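Local atomic coordinates of spore germination protein GerM (Bacillus subtilis subsp. subtilis str. 168, PDB entry 6GZB), a protein that affects both sporulation and germination in ways not yet understood, and contains two GerMN domains in tandem. Residues A207-E210 against D211-Y214; L58-K61 against N62-V66; M286-S289 against E290-N293. One frame throughout, in Å; residues are numbered along the deposited sequence.

Interaction 1 (A207-E210 against D211-Y214); sequences AENE and DSEY
Tyr214 and Asn209 both carry CG between their backbone N and carbonyl carbon (chi1 56° and 55°), which turns the tyrosine ring back over the opposite strand and the amide down into the turn. The ring lies against Ala207, whose CB sits over one face in a CH-pi contact, 3.9 Å from the ring centroid and displaced toward CE1, from which it is 3.5 Å. Behind this pair the strands are joined by a reciprocal couple of backbone bonds, Ala207 N to Tyr214 O and Tyr214 N to Ala207 O.

Nearer the bend, Asn209 N donates to Ser212 O at 2.9 Å, and the Asn209 side chain answers from within: OD1 accepts Ser212 N at 3.0 Å, almost in line with its C=O bond, and takes a weak bond from Asp211 N. The carbonyl end is thereby tied to the turn backbone, while ND2 faces two waters. One water donates to Asp211 OD2; the other donates to Tyr214 OH, which is also hydrogen-bonded to Asp60. Glu210 and Asp211 run alongside each other with Glu210 OE1 and Asp211 OD1 3.1 Å apart; the like charges are probably eased by Asn98, whose ND2 hydrogen-bonds Glu210 OE1. With its bend held by the Asn209 side chain, the arrangement is that of an antiparallel beta hairpin joining strands 198-208 and 213-223.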
loop_
_atom_site.group_PDB
_atom_site.type_symbol
_atom_site.label_atom_id
_atom_site.label_comp_id
_atom_site.label_asym_id
_atom_site.label_seq_id
_atom_site.Cartn_x
_atom_site.Cartn_y
_atom_site.Cartn_z
ATOM N N ALA A 207 0.607 11.133 4.788
ATOM C CA ALA A 207 0.975 12.289 3.980
ATOM C C ALA A 207 -0.263 13.164 3.827
ATOM O O ALA A 207 -1.367 12.760 4.190
ATOM C CB ALA A 207 1.473 11.856 2.619
ATOM N N GLU A 208 -0.095 14.361 3.293
ATOM C CA GLU A 208 -1.254 15.182 3.007
ATOM C C GLU A 208 -0.962 16.214 1.953
ATOM O O GLU A 208 0.180 16.619 1.750
ATOM C CB GLU A 208 -1.789 15.847 4.275
ATOM C CG GLU A 208 -0.834 16.813 4.941
ATOM C CD GLU A 208 -1.569 17.840 5.778
ATOM O OE1 GLU A 208 -2.624 17.488 6.353
ATOM O OE2 GLU A 208 -1.116 19.002 5.829
ATOM N N ASN A 209 -2.010 16.588 1.234
ATOM C CA ASN A 209 -1.946 17.716 0.326
ATOM C C ASN A 209 -3.132 18.647 0.582
ATOM O O ASN A 209 -3.827 18.524 1.592
ATOM C CB ASN A 209 -1.929 17.221 -1.124
ATOM C CG ASN A 209 -3.100 16.314 -1.448
ATOM O OD1 ASN A 209 -4.126 16.309 -0.754
ATOM N ND2 ASN A 209 -2.958 15.543 -2.522
ATOM N N GLU A 210 -3.323 19.609 -0.307
ATOM C CA GLU A 210 -4.404 20.575 -0.166
ATOM C C GLU A 210 -5.718 19.892 0.206
ATOM O O GLU A 210 -6.357 20.290 1.162
ATOM C CB GLU A 210 -4.572 21.367 -1.462
ATOM C CG GLU A 210 -4.362 20.539 -2.720
ATOM C CD GLU A 210 -4.926 21.215 -3.951
ATOM O OE1 GLU A 210 -6.046 20.845 -4.373
ATOM O OE2 GLU A 210 -4.261 22.138 -4.471
ATOM N N ASP A 211 -6.073 18.819 -0.503
ATOM C CA ASP A 211 -7.396 18.197 -0.394
ATOM C C ASP A 211 -7.555 17.241 0.789
ATOM O O ASP A 211 -8.666 17.077 1.300
ATOM C CB ASP A 211 -7.722 17.396 -1.656
ATOM C CG ASP A 211 -7.713 18.233 -2.914
ATOM O OD1 ASP A 211 -8.266 19.356 -2.902
ATOM O OD2 ASP A 211 -7.229 17.713 -3.944
ATOM N N SER A 212 -6.516 16.471 1.100
ATOM C CA SER A 212 -6.688 15.335 2.000
ATOM C C SER A 212 -5.405 14.806 2.638
ATOM O O SER A 212 -4.291 15.104 2.209
ATOM C CB SER A 212 -7.408 14.187 1.279
ATOM O OG SER A 212 -6.594 13.617 0.265
ATOM N N GLU A 213 -5.600 14.072 3.728
ATOM C CA GLU A 213 -4.630 13.116 4.229
ATOM C C GLU A 213 -4.760 11.804 3.459
ATOM O O GLU A 213 -5.848 11.418 3.043
ATOM C CB GLU A 213 -4.890 12.825 5.705
ATOM C CG GLU A 213 -4.620 13.971 6.663
ATOM C CD GLU A 213 -4.932 13.588 8.102
ATOM O OE1 GLU A 213 -5.932 12.877 8.318
ATOM O OE2 GLU A 213 -4.145 13.936 9.007
ATOM N N TYR A 214 -3.643 11.113 3.286
ATOM C CA TYR A 214 -3.668 9.802 2.686
ATOM C C TYR A 214 -2.521 8.953 3.213
ATOM O O TYR A 214 -1.625 9.446 3.876
ATOM C CB TYR A 214 -3.630 9.902 1.158
ATOM C CG TYR A 214 -2.461 10.686 0.595
ATOM C CD1 TYR A 214 -1.289 10.048 0.240
ATOM C CD2 TYR A 214 -2.576 12.038 0.307
ATOM C CE1 TYR A 214 -0.220 10.749 -0.283
ATOM C CE2 TYR A 214 -1.530 12.743 -0.265
ATOM C CZ TYR A 214 -0.355 12.095 -0.554
ATOM O OH TYR A 214 0.684 12.770 -1.145
HETATM O O HOH W 1 -5.524 15.238 -3.722
HETATM O O HOH W 2 -0.067 14.704 -3.268
#

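Interaction 2 (L58-K61 against N62-V66)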
loop_
_atom_site.group_PDB
_atom_site.type_symbol
_atom_site.label_atom_id
_atom_site.label_comp_id
_atom_site.label_asym_id
_atom_site.label_seq_id
_atom_site.Cartn_x
_atom_site.Cartn_y
_atom_site.Cartn_z
ATOM N N LEU A 58 -1.171 5.527 -8.004
ATOM C CA LEU A 58 -0.614 6.659 -8.724
ATOM C C LEU A 58 0.671 7.118 -8.048
ATOM O O LEU A 58 1.072 6.573 -7.016
ATOM C CB LEU A 58 -1.639 7.804 -8.754
ATOM C CG LEU A 58 -3.003 7.432 -9.332
ATOM C CD1 LEU A 58 -3.979 8.585 -9.179
ATOM C CD2 LEU A 58 -2.887 7.013 -10.792
ATOM N N ILE A 59 1.305 8.138 -8.623
ATOM C CA ILE A 59 2.512 8.700 -8.042
ATOM C C ILE A 59 2.228 10.087 -7.477
ATOM O O ILE A 59 1.758 10.962 -8.186
ATOM C CB ILE A 59 3.635 8.765 -9.087
ATOM C CG1 ILE A 59 3.921 7.356 -9.634
ATOM C CG2 ILE A 59 4.896 9.357 -8.469
ATOM C CD1 ILE A 59 4.727 7.334 -10.908
ATOM N N ASP A 60 2.507 10.285 -6.197
ATOM C CA ASP A 60 2.253 11.575 -5.566
ATOM C C ASP A 60 3.403 12.560 -5.809
ATOM O O ASP A 60 4.373 12.244 -6.504
ATOM C CB ASP A 60 1.910 11.411 -4.072
ATOM C CG ASP A 60 3.119 11.448 -3.155
ATOM O OD1 ASP A 60 4.282 11.342 -3.624
ATOM O OD2 ASP A 60 2.875 11.512 -1.924
ATOM N N LYS A 61 3.247 13.784 -5.320
ATOM C CA LYS A 61 4.122 14.868 -5.755
ATOM C C LYS A 61 5.529 14.703 -5.220
ATOM O O LYS A 61 6.459 15.335 -5.716
ATOM C CB LYS A 61 3.564 16.233 -5.358
ATOM C CG LYS A 61 3.390 16.442 -3.870
ATOM C CD LYS A 61 3.053 17.901 -3.577
ATOM C CE LYS A 61 1.827 18.042 -2.692
ATOM N NZ LYS A 61 2.035 17.444 -1.348
ATOM N N ASN A 62 5.701 13.826 -4.237
ATOM C CA ASN A 62 7.028 13.570 -3.667
ATOM C C ASN A 62 7.642 12.263 -4.189
ATOM O O ASN A 62 8.735 11.870 -3.781
ATOM C CB ASN A 62 6.944 13.553 -2.142
ATOM C CG ASN A 62 6.654 14.934 -1.563
ATOM O OD1 ASN A 62 5.880 15.078 -0.615
ATOM N ND2 ASN A 62 7.274 15.958 -2.139
ATOM N N GLY A 63 6.961 11.619 -5.130
ATOM C CA GLY A 63 7.513 10.431 -5.782
ATOM C C GLY A 63 6.999 9.094 -5.253
ATOM O O GLY A 63 7.380 8.040 -5.762
ATOM N N TYR A 64 6.112 9.123 -4.264
ATOM C CA TYR A 64 5.606 7.875 -3.675
ATOM C C TYR A 64 4.533 7.247 -4.552
ATOM O O TYR A 64 3.654 7.936 -5.073
ATOM C CB TYR A 64 5.044 8.107 -2.276
ATOM C CG TYR A 64 6.087 8.444 -1.250
ATOM C CD1 TYR A 64 6.801 7.445 -0.588
ATOM C CD2 TYR A 64 6.351 9.767 -0.921
ATOM C CE1 TYR A 64 7.751 7.765 0.372
ATOM C CE2 TYR A 64 7.327 10.096 -0.003
ATOM C CZ TYR A 64 8.017 9.096 0.653
ATOM O OH TYR A 64 8.986 9.447 1.572
ATOM N N VAL A 65 4.599 5.927 -4.689
ATOM C CA VAL A 65 3.496 5.162 -5.243
ATOM C C VAL A 65 2.451 4.975 -4.155
ATOM O O VAL A 65 2.756 4.478 -3.074
ATOM C CB VAL A 65 3.973 3.791 -5.768
ATOM C CG1 VAL A 65 2.818 3.009 -6.373
ATOM C CG2 VAL A 65 5.082 3.991 -6.782
ATOM N N VAL A 66 1.228 5.406 -4.439
ATOM C CA VAL A 66 0.193 5.531 -3.415
ATOM C C VAL A 66 -1.159 5.167 -4.008
ATOM O O VAL A 66 -1.478 5.570 -5.126
ATOM C CB VAL A 66 0.051 6.984 -2.907
ATOM C CG1 VAL A 66 -0.860 7.011 -1.693
ATOM C CG2 VAL A 66 1.404 7.600 -2.585
HETATM O O HOH W 3 4.380 12.464 0.070
#
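Asp60 reaches across the hairpin bend to Tyr64, its carboxylate running alongside the tyrosine with the two planes nearly perpendicular (84°). This is the tight part of the contact. OD1 lies at the edge of the ring and is gripped by two backbone donors, Asn62 N and Tyr64 N, each at 2.9 Å from Asp60 OD1 and approaching from opposite faces of the carboxylate. CG of Asp60 lies between the backbone N and the carbonyl carbon (chi1 90°), which swings the group in over the bend to meet them. The backbone closes around it: Gly63 N donates to Asp60 O at 3.0 Å, completing a type I turn, and Asp60 N donates to Tyr64 O at 2.8 Å. With Gly63 in the left-handed conformation this is a type I turn with a G1 bulge. Farther along, Leu58 and Val66 exchange backbone bonds, and their buried side chains pack on Phe100. Tyr64 packs on Val216 and Val218 of strand 213-223, its hydroxyl hydrogen-bonded to Ser245 O.

The other side is looser. Lys61 and Asn62 are exposed at the tip, and a water lies between two side chains, 2.7 Å from Asp60 OD2 and 3.1 Å from Asn62 OD1. Were Asp60 replaced by alanine, the amides of Asn62 and Tyr64 would probably lose their acceptor and the Tyr214 hydroxyl its carboxylate partner, leaving the bend freer to shift. Because one carboxylate oxygen serves the turn amides and the other the Tyr214 hydroxyl, this buried acid is likely to be stabilised in its charged form.

Interaction 3 (M286-S289 against E290-N293)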
loop_
_atom_site.group_PDB
_atom_site.type_symbol
_atom_site.label_atom_id
_atom_site.label_comp_id
_atom_site.label_asym_id
_atom_site.label_seq_id
_atom_site.Cartn_x
_atom_site.Cartn_y
_atom_site.Cartn_z
ATOM N N MET A 286 -8.756 8.858 23.749
ATOM C CA MET A 286 -9.024 8.843 22.331
ATOM C C MET A 286 -7.782 8.424 21.552
ATOM O O MET A 286 -6.685 8.922 21.778
ATOM C CB MET A 286 -9.462 10.234 21.878
ATOM C CG MET A 286 -10.007 10.284 20.460
ATOM S SD MET A 286 -10.642 11.913 20.045
ATOM C CE MET A 286 -12.166 11.931 21.000
ATOM N N ILE A 287 -7.978 7.516 20.610
ATOM C CA ILE A 287 -6.952 7.185 19.641
ATOM C C ILE A 287 -7.322 7.858 18.330
ATOM O O ILE A 287 -8.475 7.809 17.896
ATOM C CB ILE A 287 -6.848 5.660 19.460
ATOM C CG1 ILE A 287 -5.677 5.304 18.551
ATOM C CG2 ILE A 287 -8.145 5.090 18.899
ATOM C CD1 ILE A 287 -5.330 3.826 18.567
ATOM N N SER A 288 -6.371 8.568 17.740
ATOM C CA SER A 288 -6.664 9.344 16.546
ATOM C C SER A 288 -6.917 8.422 15.359
ATOM O O SER A 288 -6.447 7.285 15.322
ATOM C CB SER A 288 -5.508 10.296 16.230
ATOM O OG SER A 288 -4.505 9.649 15.480
ATOM N N SER A 289 -7.704 8.908 14.416
ATOM C CA SER A 289 -7.998 8.183 13.195
ATOM C C SER A 289 -6.736 7.839 12.410
ATOM O O SER A 289 -6.681 6.812 11.738
ATOM C CB SER A 289 -8.918 9.023 12.320
ATOM O OG SER A 289 -10.270 8.732 12.613
ATOM N N GLU A 290 -5.766 8.747 12.438
ATOM C CA GLU A 290 -4.539 8.583 11.689
ATOM C C GLU A 290 -3.725 7.435 12.269
ATOM O O GLU A 290 -3.137 6.645 11.539
ATOM C CB GLU A 290 -3.711 9.874 11.731
ATOM C CG GLU A 290 -4.290 10.992 10.879
ATOM C CD GLU A 290 -5.413 11.753 11.564
ATOM O OE1 GLU A 290 -5.698 11.479 12.749
ATOM O OE2 GLU A 290 -6.034 12.605 10.900
ATOM N N VAL A 291 -3.680 7.367 13.595
ATOM C CA VAL A 291 -2.975 6.300 14.273
ATOM C C VAL A 291 -3.664 4.957 14.021
ATOM O O VAL A 291 -3.022 3.987 13.605
ATOM C CB VAL A 291 -2.882 6.574 15.781
ATOM C CG1 VAL A 291 -2.550 5.304 16.534
ATOM C CG2 VAL A 291 -1.838 7.646 16.064
ATOM N N LEU A 292 -4.983 4.932 14.193
ATOM C CA LEU A 292 -5.755 3.712 14.013
ATOM C C LEU A 292 -5.718 3.187 12.575
ATOM O O LEU A 292 -5.499 2.000 12.358
ATOM C CB LEU A 292 -7.202 3.940 14.442
ATOM C CG LEU A 292 -8.096 2.706 14.493
ATOM C CD1 LEU A 292 -7.526 1.670 15.455
ATOM C CD2 LEU A 292 -9.507 3.114 14.892
ATOM N N ASN A 293 -5.938 4.060 11.597
ATOM C CA ASN A 293 -5.831 3.670 10.193
ATOM C C ASN A 293 -4.447 3.114 9.823
ATOM O O ASN A 293 -4.340 2.169 9.045
ATOM C CB ASN A 293 -6.150 4.858 9.289
ATOM C CG ASN A 293 -7.629 5.102 9.158
ATOM O OD1 ASN A 293 -8.413 4.162 9.060
ATOM N ND2 ASN A 293 -8.021 6.372 9.146
#
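Ser288 meets Val291 as the N-cap of helix 289-299: its OG accepts the Val291 amide at 3.1 Å with an N-H...O angle of 162°. Placed between the backbone N and the carbonyl carbon (chi1 85°), the hydroxyl is held over the first turn, where it lies against Val291 CG2 as well. The same OG is hydrogen-bonded to Asp250, so the capping atom is engaged both by the helix and by a carboxylate of a neighbouring loop.

The next amides are satisfied within the helix. Leu292 N donates to Ser288 O at 3.0 Å and Asn293 N to Ser289 O at 2.9 Å, both nearly straight at the hydrogen. Ser289 N has a weak bond to Glu321. Although Asn293 ND2 also comes within 3.0 Å of Ser289 O, the angle there is poor, and the amide nitrogen finds its partner in the Tyr215 hydroxyl.

On the buried side Ile287, just before the cap, reaches Leu292 with its tip, Ile287 CD1 to Leu292 CD1 at 4.4 Å, in the positions of a hydrophobic staple. Ile287 also crosses Val291 at about a right angle, its CG1 resting 3.7 Å from Val291 CG1.

Interactions 1 and 2 are both bends of antiparallel hairpins, one in each GerMN domain, and each uses a side-chain oxygen, amide in one and carboxylate in the other, to hold turn amides. Interaction 2 is the more buried, with five of nine touching residues buried against two of eight. They touch through Tyr214 OH and Asp60 OD2 and through Tyr214 on Val66, consistent with the two domains meeting here. Interaction 3 instead starts a helix; partly buried through Ile287, Val291 and Leu292, its centre lies farthest from the chain centre (about 18 Å, against 16 and 11 Å). It approaches interaction 1 where Glu290 and Glu213 bring carboxylates close, which probably disfavours both being charged.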